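Long-range contacts in MgGH51 (Meripilus giganteus, PDB 6ZPV), which probably removes terminal alpha-L-arabinofuranosyl residues from arabinose-containing polysaccharides, as a fungal family GH51 alpha-L-arabinofuranosidase: residues H400-P405 / D439-V444; A431-N436 / W491-V496; Q455-E460 / K505-F510. All blocks are in the same frame, centred on the assembly; numbering follows the deposited sequence.

Contact 1: residues H400-P405 / D439-V444; sequences HVYQTP and DLFGTV
Leu440 pushes the two branches of its side chain against the end of strand 396-403, where the polypeptide leaves the sheet of a (beta/alpha)8 barrel, the catalytic fold of GH51 enzymes. It comes from a type I turn, Asp439 to Gly442, in the loop that follows the neighbouring strand 424-432. The branches divide the work. Leu440 CD1 rests on the backbone at Tyr402 O, 3.6 Å away, and also reaches the amide of Gln403, with NE2 at 3.9 Å. Leu440 CD2 meets the methyl of Thr404, CG2 at 3.7 Å, the two side chains crossing at about a right angle. Next along the turn, Phe441 swings its ring over its own neighbour, so that Leu440 CB lies above one face, displaced toward the rim. Phe441 CE1, on the rim of this ring, comes obliquely to Tyr402 CB, 3.9 Å away. The side chain of Tyr402 meets the turn through CB: its CG stands anti to the carbonyl carbon (chi1 -62°), and the phenol runs off, its OH hydrogen-bonding with Glu429 OE1 and with a bound glycerol, probably from the crystallisation liquor, while the ring meets Trp491 edge-to-face. Thr404 OG1 caps helix 405-410 at Trp407 N. The Gln403 chain bends at chi2 and folds back, and its OE1 takes the N-H of Thr404 at 2.9 Å, with the donor tilted 17° from the carbonyl plane.

Contact 2: residues A431-N436 / W491-V496; sequences AAISTN and WTPDLV
Ala432 N donates a hydrogen bond to Glu460 OE2, and the same residue turns its carbonyl toward the loop 491-496, where Ala432 O lies 3.6 Å from Pro493 CG. That proline does most of the touching. The peptide bond before it is cis, and its CD and CG corner is turned to the end of strand 424-432, with Pro493 CD only 3.5 Å from Ile433 CA. Ile433 crosses the proline at about a right angle: its CB lies 3.6 Å from Pro493 CD, and with CG1 between the backbone N and the carbonyl carbon (chi1 71°), CG2 falls beside the same CD, at 3.7 Å. The other branch carries Ile433 CD1 obliquely to Trp491 CZ2, a looser touch at 4.3 Å. Pro493 O lies in the indole plane at the ring edge, and Arg448 adds a cation-pi contact to the same indole while its NE also bonds Thr492 O. Beyond Ile433 the chain makes an ST turn, Ser434 OG accepting from Asn436 N. The contact sits beside strand 474-479, whose Tyr479 packs on Ala431, Pro493 and Leu495, and Leu495 continues onto helix 507-517.

Contact 3: residues Q455-E460 / K505-F510; sequences QSATGE and KSTSFF
Glu460 and Ser508 join helix 454-469 to the first turn of helix 507-517, two neighbouring helices on the outside of the (beta/alpha)8 barrel. The glutamate points its CB toward the other helix; CG stands anti to the carbonyl carbon (chi1 -69°), and the extended chain beyond it carries CD to 3.6 Å from Ser508 OG. The two carboxylate oxygens then part. OE1 accepts from Ser508 OG at 2.7 Å, on its syn side and 18° out of the carboxylate plane, and accepts a second hydrogen bond from a water that also donates to Ser508 O at 3.1 Å. OE2 accepts from another water at 2.7 Å, besides its bond from Ala432 N. This second water accepts from Ser456 OG, whose oxygen also accepts from Thr453 N, and makes a longer bond of 3.3 Å to Ser508 OG. Beside the polar cluster, Ala457 lays its methyl on the backbone of the opposing helix, with CB 3.6 Å from Thr507 C; such small residues let the CA atoms of Ala457 and Ser508 come within 4.5 Å. Ser506, the N-cap, accepts from Phe509 N through OG. With an alanine in place of Glu460, Ser508 OG would probably lose its acceptor, both waters a partner, and the buried Ala432 N its bond. The carboxylate is thus met by two protein donors and two waters, and with the N-terminal end of helix 507-517 close by, this setting is likely to favour its charged form although it is buried.

In the fold
The three contacts step outward from the barrel rim to its helices. Contacts 1 and 2, with centres about 7 Å apart, share the pairing of strands 396-403 and 424-432: Gln403 O and Ile433 N lie 2.9 Å apart, and Leu440 O packs on Ile433 CD1 at 3.3 Å. Contact 3 is centred about 10 Å from contact 2 and about 15 Å from contact 1. Leu495 O, 2.6 Å from Ser506 OG, ties contact 2 to the start of helix 507-517. Bound glycerol, probably from the crystallisation liquor, comes about 3 Å (nearest atoms) from the side chain of Tyr402 and about 4 Å from that of Trp491, consistent with a pocket at the barrel end, where GH51 enzymes bind substrate.

Contact 1: residues H400-P405 / D439-V444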
loop_
_atom_site.group_PDB
_atom_site.type_symbol
_atom_site.label_atom_id
_atom_site.label_comp_id
_atom_site.label_asym_id
_atom_site.label_seq_id
_atom_site.Cartn_x
_atom_site.Cartn_y
_atom_site.Cartn_z
ATOM N N HIS A 400 -11.652 -11.069 7.166
ATOM C CA HIS A 400 -11.624 -10.571 5.782
ATOM C C HIS A 400 -12.935 -10.914 5.093
ATOM O O HIS A 400 -13.399 -12.038 5.235
ATOM C CB HIS A 400 -10.482 -11.229 4.973
ATOM C CG HIS A 400 -9.119 -10.983 5.535
ATOM N ND1 HIS A 400 -8.006 -11.633 5.030
ATOM C CD2 HIS A 400 -8.682 -10.179 6.529
ATOM C CE1 HIS A 400 -6.957 -11.224 5.721
ATOM N NE2 HIS A 400 -7.315 -10.343 6.639
ATOM N N VAL A 401 -13.469 -10.013 4.282
ATOM C CA VAL A 401 -14.647 -10.356 3.444
ATOM C C VAL A 401 -14.620 -9.582 2.124
ATOM O O VAL A 401 -14.526 -8.344 2.122
ATOM C CB VAL A 401 -15.974 -10.177 4.202
ATOM C CG1 VAL A 401 -16.246 -8.741 4.634
ATOM C CG2 VAL A 401 -17.115 -10.729 3.366
ATOM N N TYR A 402 -14.789 -10.308 1.047
ATOM C CA TYR A 402 -15.029 -9.785 -0.306
ATOM C C TYR A 402 -16.385 -10.259 -0.749
ATOM O O TYR A 402 -16.679 -11.461 -0.717
ATOM C CB TYR A 402 -13.924 -10.245 -1.245
ATOM C CG TYR A 402 -12.563 -9.729 -0.847
ATOM C CD1 TYR A 402 -12.201 -8.421 -1.068
ATOM C CD2 TYR A 402 -11.668 -10.555 -0.215
ATOM C CE1 TYR A 402 -10.967 -7.945 -0.663
ATOM C CE2 TYR A 402 -10.446 -10.071 0.200
ATOM C CZ TYR A 402 -10.079 -8.764 -0.010
ATOM O OH TYR A 402 -8.842 -8.253 0.327
ATOM N N GLN A 403 -17.262 -9.322 -1.141
ATOM C CA GLN A 403 -18.691 -9.663 -1.341
ATOM C C GLN A 403 -19.328 -8.687 -2.314
ATOM O O GLN A 403 -18.656 -7.800 -2.892
ATOM C CB GLN A 403 -19.392 -9.784 0.014
ATOM C CG GLN A 403 -19.718 -11.193 0.454
ATOM C CD GLN A 403 -20.693 -11.939 -0.435
ATOM O OE1 GLN A 403 -21.323 -11.328 -1.305
ATOM N NE2 GLN A 403 -20.813 -13.256 -0.256
ATOM N N THR A 404 -20.636 -8.796 -2.520
ATOM C CA THR A 404 -21.364 -7.881 -3.383
ATOM C C THR A 404 -21.713 -6.609 -2.617
ATOM O O THR A 404 -21.812 -6.602 -1.381
ATOM C CB THR A 404 -22.663 -8.522 -3.848
ATOM O OG1 THR A 404 -23.548 -8.664 -2.750
ATOM C CG2 THR A 404 -22.511 -9.829 -4.605
ATOM N N PRO A 405 -21.992 -5.507 -3.354
ATOM C CA PRO A 405 -22.484 -4.309 -2.651
ATOM C C PRO A 405 -23.685 -4.571 -1.748
ATOM O O PRO A 405 -23.796 -4.032 -0.641
ATOM C CB PRO A 405 -22.791 -3.333 -3.822
ATOM C CG PRO A 405 -21.853 -3.779 -4.907
ATOM C CD PRO A 405 -21.802 -5.300 -4.810
ATOM N N ASP A 439 -19.991 -15.872 -8.477
ATOM C CA ASP A 439 -18.666 -15.844 -9.180
ATOM C C ASP A 439 -17.954 -14.545 -8.824
ATOM O O ASP A 439 -17.597 -13.772 -9.719
ATOM C CB ASP A 439 -18.861 -16.007 -10.688
ATOM C CG ASP A 439 -17.583 -16.226 -11.484
ATOM O OD1 ASP A 439 -16.571 -16.674 -10.865
ATOM O OD2 ASP A 439 -17.608 -16.002 -12.706
ATOM N N LEU A 440 -17.814 -14.291 -7.561
ATOM C CA LEU A 440 -17.306 -12.990 -7.069
ATOM C C LEU A 440 -15.923 -12.659 -7.590
ATOM O O LEU A 440 -15.633 -11.469 -7.826
ATOM C CB LEU A 440 -17.231 -13.018 -5.542
ATOM C CG LEU A 440 -18.553 -12.883 -4.776
ATOM C CD1 LEU A 440 -18.362 -13.325 -3.335
ATOM C CD2 LEU A 440 -19.173 -11.514 -4.836
ATOM N N PHE A 441 -15.114 -13.711 -7.812
ATOM C CA PHE A 441 -13.722 -13.551 -8.253
ATOM C C PHE A 441 -13.574 -13.692 -9.744
ATOM O O PHE A 441 -12.461 -13.954 -10.204
ATOM C CB PHE A 441 -12.803 -14.410 -7.386
ATOM C CG PHE A 441 -13.071 -14.286 -5.898
ATOM C CD1 PHE A 441 -12.626 -13.201 -5.196
ATOM C CD2 PHE A 441 -13.883 -15.186 -5.195
ATOM C CE1 PHE A 441 -12.933 -13.016 -3.852
ATOM C CE2 PHE A 441 -14.191 -14.992 -3.876
ATOM C CZ PHE A 441 -13.742 -13.892 -3.203
ATOM N N GLY A 442 -14.653 -13.559 -10.492
ATOM C CA GLY A 442 -14.634 -13.641 -11.956
ATOM C C GLY A 442 -14.233 -12.392 -12.673
ATOM O O GLY A 442 -13.593 -11.495 -12.076
ATOM N N THR A 443 -14.601 -12.366 -13.950
ATOM C CA THR A 443 -14.211 -11.291 -14.875
ATOM C C THR A 443 -15.182 -10.111 -14.814
ATOM O O THR A 443 -16.370 -10.283 -14.360
ATOM C CB THR A 443 -14.143 -11.825 -16.299
ATOM O OG1 THR A 443 -15.489 -12.179 -16.614
ATOM C CG2 THR A 443 -13.205 -13.003 -16.428
ATOM N N VAL A 444 -14.815 -8.997 -15.429
ATOM C CA VAL A 444 -15.705 -7.816 -15.600
ATOM C C VAL A 444 -16.944 -8.251 -16.383
ATOM O O VAL A 444 -18.038 -7.849 -16.026
ATOM C CB VAL A 444 -14.937 -6.624 -16.182
ATOM C CG1 VAL A 444 -15.859 -5.463 -16.553
ATOM C CG2 VAL A 444 -13.818 -6.217 -15.245
#

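Contact 2: residues A431-N436 / W491-V496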
loop_
_atom_site.group_PDB
_atom_site.type_symbol
_atom_site.label_atom_id
_atom_site.label_comp_id
_atom_site.label_asym_id
_atom_site.label_seq_id
_atom_site.Cartn_x
_atom_site.Cartn_y
_atom_site.Cartn_z
ATOM N N ALA A 431 -14.026 -5.379 0.845
ATOM C CA ALA A 431 -14.412 -4.595 -0.317
ATOM C C ALA A 431 -15.601 -5.266 -0.992
ATOM O O ALA A 431 -15.709 -6.514 -1.018
ATOM C CB ALA A 431 -13.303 -4.520 -1.374
ATOM N N ALA A 432 -16.469 -4.441 -1.573
ATOM C CA ALA A 432 -17.517 -4.931 -2.503
ATOM C C ALA A 432 -16.901 -5.024 -3.890
ATOM O O ALA A 432 -16.569 -4.007 -4.477
ATOM C CB ALA A 432 -18.717 -4.004 -2.442
ATOM N N ILE A 433 -16.735 -6.249 -4.396
ATOM C CA ILE A 433 -15.866 -6.490 -5.569
ATOM C C ILE A 433 -16.622 -6.833 -6.845
ATOM O O ILE A 433 -15.982 -6.800 -7.898
ATOM C CB ILE A 433 -14.793 -7.542 -5.285
ATOM C CG1 ILE A 433 -15.354 -8.948 -5.156
ATOM C CG2 ILE A 433 -13.979 -7.122 -4.056
ATOM C CD1 ILE A 433 -14.266 -10.016 -5.175
ATOM N N SER A 434 -17.891 -7.241 -6.764
ATOM C CA SER A 434 -18.606 -7.810 -7.893
ATOM C C SER A 434 -20.083 -7.755 -7.578
ATOM O O SER A 434 -20.455 -7.809 -6.393
ATOM C CB SER A 434 -18.199 -9.274 -8.074
ATOM O OG SER A 434 -18.972 -9.910 -9.075
ATOM N N THR A 435 -20.910 -7.727 -8.618
ATOM C CA THR A 435 -22.340 -7.913 -8.432
ATOM C C THR A 435 -22.780 -9.368 -8.613
ATOM O O THR A 435 -23.991 -9.630 -8.484
ATOM C CB THR A 435 -23.128 -7.015 -9.394
ATOM O OG1 THR A 435 -22.685 -7.263 -10.731
ATOM C CG2 THR A 435 -22.874 -5.548 -9.106
ATOM N N ASN A 436 -21.859 -10.289 -8.873
ATOM C CA ASN A 436 -22.194 -11.690 -9.132
ATOM C C ASN A 436 -21.891 -12.546 -7.890
ATOM O O ASN A 436 -20.755 -12.947 -7.645
ATOM C CB ASN A 436 -21.387 -12.188 -10.300
ATOM C CG ASN A 436 -21.802 -13.574 -10.788
ATOM O OD1 ASN A 436 -22.430 -14.352 -10.030
ATOM N ND2 ASN A 436 -21.418 -13.870 -12.042
ATOM N N TRP A 491 -5.675 -7.562 -9.472
ATOM C CA TRP A 491 -6.913 -7.622 -8.669
ATOM C C TRP A 491 -7.673 -6.299 -8.807
ATOM O O TRP A 491 -6.990 -5.258 -8.743
ATOM C CB TRP A 491 -6.603 -7.861 -7.208
ATOM C CG TRP A 491 -7.760 -8.006 -6.278
ATOM C CD1 TRP A 491 -8.579 -7.042 -5.802
ATOM C CD2 TRP A 491 -8.288 -9.241 -5.747
ATOM N NE1 TRP A 491 -9.504 -7.546 -4.943
ATOM C CE2 TRP A 491 -9.358 -8.909 -4.903
ATOM C CE3 TRP A 491 -8.017 -10.596 -5.974
ATOM C CZ2 TRP A 491 -10.093 -9.872 -4.186
ATOM C CZ3 TRP A 491 -8.724 -11.577 -5.282
ATOM C CH2 TRP A 491 -9.759 -11.183 -4.422
ATOM N N THR A 492 -8.981 -6.336 -8.968
ATOM C CA THR A 492 -9.844 -5.160 -8.897
ATOM C C THR A 492 -11.020 -5.531 -8.009
ATOM O O THR A 492 -11.351 -6.701 -7.842
ATOM C CB THR A 492 -10.341 -4.738 -10.277
ATOM O OG1 THR A 492 -11.243 -5.735 -10.807
ATOM C CG2 THR A 492 -9.203 -4.524 -11.263
ATOM N N PRO A 493 -11.778 -4.545 -7.517
ATOM C CA PRO A 493 -11.460 -3.123 -7.528
ATOM C C PRO A 493 -10.452 -2.752 -6.426
ATOM O O PRO A 493 -10.226 -3.504 -5.489
ATOM C CB PRO A 493 -12.831 -2.494 -7.233
ATOM C CG PRO A 493 -13.466 -3.454 -6.279
ATOM C CD PRO A 493 -13.006 -4.816 -6.786
ATOM N N ASP A 494 -9.853 -1.580 -6.587
ATOM C CA ASP A 494 -8.824 -1.057 -5.682
ATOM C C ASP A 494 -9.155 0.349 -5.207
ATOM O O ASP A 494 -9.834 1.088 -5.940
ATOM C CB ASP A 494 -7.475 -1.112 -6.404
ATOM C CG ASP A 494 -7.174 -2.490 -6.916
ATOM O OD1 ASP A 494 -6.892 -3.384 -6.124
ATOM O OD2 ASP A 494 -7.307 -2.676 -8.212
ATOM N N LEU A 495 -8.656 0.730 -4.036
ATOM C CA LEU A 495 -9.076 2.012 -3.462
ATOM C C LEU A 495 -8.563 3.255 -4.220
ATOM O O LEU A 495 -9.323 4.214 -4.385
ATOM C CB LEU A 495 -8.668 2.089 -1.969
ATOM C CG LEU A 495 -9.462 3.101 -1.175
ATOM C CD1 LEU A 495 -10.895 2.637 -0.968
ATOM C CD2 LEU A 495 -8.819 3.351 0.180
ATOM N N VAL A 496 -7.304 3.218 -4.595
ATOM C CA VAL A 496 -6.642 4.337 -5.280
ATOM C C VAL A 496 -5.888 3.776 -6.465
ATOM O O VAL A 496 -5.118 2.825 -6.303
ATOM C CB VAL A 496 -5.705 5.058 -4.295
ATOM C CG1 VAL A 496 -4.898 6.161 -5.007
ATOM C CG2 VAL A 496 -6.481 5.644 -3.122
#

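Contact 3: residues Q455-E460 / K505-F510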
loop_
_atom_site.group_PDB
_atom_site.type_symbol
_atom_site.label_atom_id
_atom_site.label_comp_id
_atom_site.label_asym_id
_atom_site.label_seq_id
_atom_site.Cartn_x
_atom_site.Cartn_y
_atom_site.Cartn_z
ATOM N N GLN A 455 -22.435 2.374 -6.207
ATOM C CA GLN A 455 -23.099 1.231 -5.571
ATOM C C GLN A 455 -22.168 0.561 -4.549
ATOM O O GLN A 455 -22.596 0.208 -3.399
ATOM C CB GLN A 455 -23.523 0.201 -6.664
ATOM C CG GLN A 455 -24.426 -0.951 -6.174
ATOM C CD GLN A 455 -24.719 -2.029 -7.192
ATOM O OE1 GLN A 455 -24.336 -1.880 -8.363
ATOM N NE2 GLN A 455 -25.410 -3.069 -6.774
ATOM N N SER A 456 -20.934 0.270 -4.952
ATOM C CA SER A 456 -20.046 -0.504 -4.045
ATOM C C SER A 456 -19.649 0.354 -2.860
ATOM O O SER A 456 -19.649 -0.133 -1.711
ATOM C CB SER A 456 -18.847 -1.055 -4.806
ATOM O OG SER A 456 -17.858 -0.066 -5.164
ATOM N N ALA A 457 -19.339 1.629 -3.036
ATOM C CA ALA A 457 -18.938 2.529 -1.962
ATOM C C ALA A 457 -20.068 2.711 -0.963
ATOM O O ALA A 457 -19.824 2.820 0.244
ATOM C CB ALA A 457 -18.474 3.863 -2.524
ATOM N N THR A 458 -21.311 2.843 -1.490
ATOM C CA THR A 458 -22.445 3.071 -0.567
ATOM C C THR A 458 -22.772 1.821 0.236
ATOM O O THR A 458 -23.134 1.912 1.416
ATOM C CB THR A 458 -23.640 3.639 -1.331
ATOM O OG1 THR A 458 -24.151 2.767 -2.338
ATOM C CG2 THR A 458 -23.321 4.980 -1.911
ATOM N N GLY A 459 -22.678 0.625 -0.359
ATOM C CA GLY A 459 -22.857 -0.621 0.394
ATOM C C GLY A 459 -21.768 -0.731 1.432
ATOM O O GLY A 459 -22.070 -1.078 2.600
ATOM N N GLU A 460 -20.518 -0.490 1.076
ATOM C CA GLU A 460 -19.428 -0.488 2.054
ATOM C C GLU A 460 -19.719 0.506 3.184
ATOM O O GLU A 460 -19.549 0.165 4.369
ATOM C CB GLU A 460 -18.114 -0.139 1.396
ATOM C CG GLU A 460 -17.618 -1.240 0.458
ATOM C CD GLU A 460 -16.730 -0.747 -0.680
ATOM O OE1 GLU A 460 -16.332 0.442 -0.672
ATOM O OE2 GLU A 460 -16.396 -1.593 -1.544
ATOM N N LYS A 505 -8.754 8.890 -7.437
ATOM C CA LYS A 505 -9.361 8.625 -6.126
ATOM C C LYS A 505 -10.738 8.029 -6.390
ATOM O O LYS A 505 -11.606 8.668 -6.970
ATOM C CB LYS A 505 -9.472 9.944 -5.346
ATOM C CG LYS A 505 -8.133 10.565 -4.999
ATOM C CD LYS A 505 -8.162 11.920 -4.495
ATOM C CE LYS A 505 -6.752 12.515 -4.620
ATOM N NZ LYS A 505 -6.680 13.862 -4.022
ATOM N N SER A 506 -10.950 6.798 -5.953
ATOM C CA SER A 506 -12.200 6.060 -6.238
ATOM C C SER A 506 -13.376 6.592 -5.401
ATOM O O SER A 506 -13.219 7.239 -4.364
ATOM C CB SER A 506 -12.022 4.603 -5.990
ATOM O OG SER A 506 -11.949 4.274 -4.597
ATOM N N THR A 507 -14.574 6.146 -5.796
ATOM C CA THR A 507 -15.761 6.332 -4.938
ATOM C C THR A 507 -15.547 5.762 -3.518
ATOM O O THR A 507 -15.846 6.427 -2.532
ATOM C CB THR A 507 -16.982 5.679 -5.607
ATOM O OG1 THR A 507 -16.645 4.303 -5.843
ATOM C CG2 THR A 507 -17.382 6.350 -6.921
ATOM N N SER A 508 -14.977 4.556 -3.473
ATOM C CA SER A 508 -14.699 3.927 -2.190
ATOM C C SER A 508 -13.658 4.699 -1.373
ATOM O O SER A 508 -13.787 4.731 -0.152
ATOM C CB SER A 508 -14.287 2.455 -2.401
ATOM O OG SER A 508 -15.393 1.710 -2.866
ATOM N N PHE A 509 -12.668 5.304 -2.048
ATOM C CA PHE A 509 -11.716 6.173 -1.347
ATOM C C PHE A 509 -12.463 7.291 -0.648
ATOM O O PHE A 509 -12.194 7.593 0.527
ATOM C CB PHE A 509 -10.710 6.756 -2.341
ATOM C CG PHE A 509 -9.850 7.847 -1.736
ATOM C CD1 PHE A 509 -8.675 7.541 -1.095
ATOM C CD2 PHE A 509 -10.240 9.186 -1.801
ATOM C CE1 PHE A 509 -7.891 8.562 -0.569
ATOM C CE2 PHE A 509 -9.446 10.207 -1.284
ATOM C CZ PHE A 509 -8.275 9.857 -0.656
ATOM N N PHE A 510 -13.398 7.944 -1.352
ATOM C CA PHE A 510 -14.129 9.045 -0.717
ATOM C C PHE A 510 -14.991 8.545 0.435
ATOM O O PHE A 510 -15.091 9.268 1.417
ATOM C CB PHE A 510 -14.926 9.839 -1.760
ATOM C CG PHE A 510 -14.050 10.656 -2.678
ATOM C CD1 PHE A 510 -13.228 11.646 -2.165
ATOM C CD2 PHE A 510 -14.054 10.453 -4.052
ATOM C CE1 PHE A 510 -12.455 12.405 -3.020
ATOM C CE2 PHE A 510 -13.297 11.206 -4.899
ATOM C CZ PHE A 510 -12.479 12.156 -4.369
HETATM O O HOH W 1 -15.588 -1.340 -4.066
HETATM O O HOH W 2 -15.240 2.317 1.152
#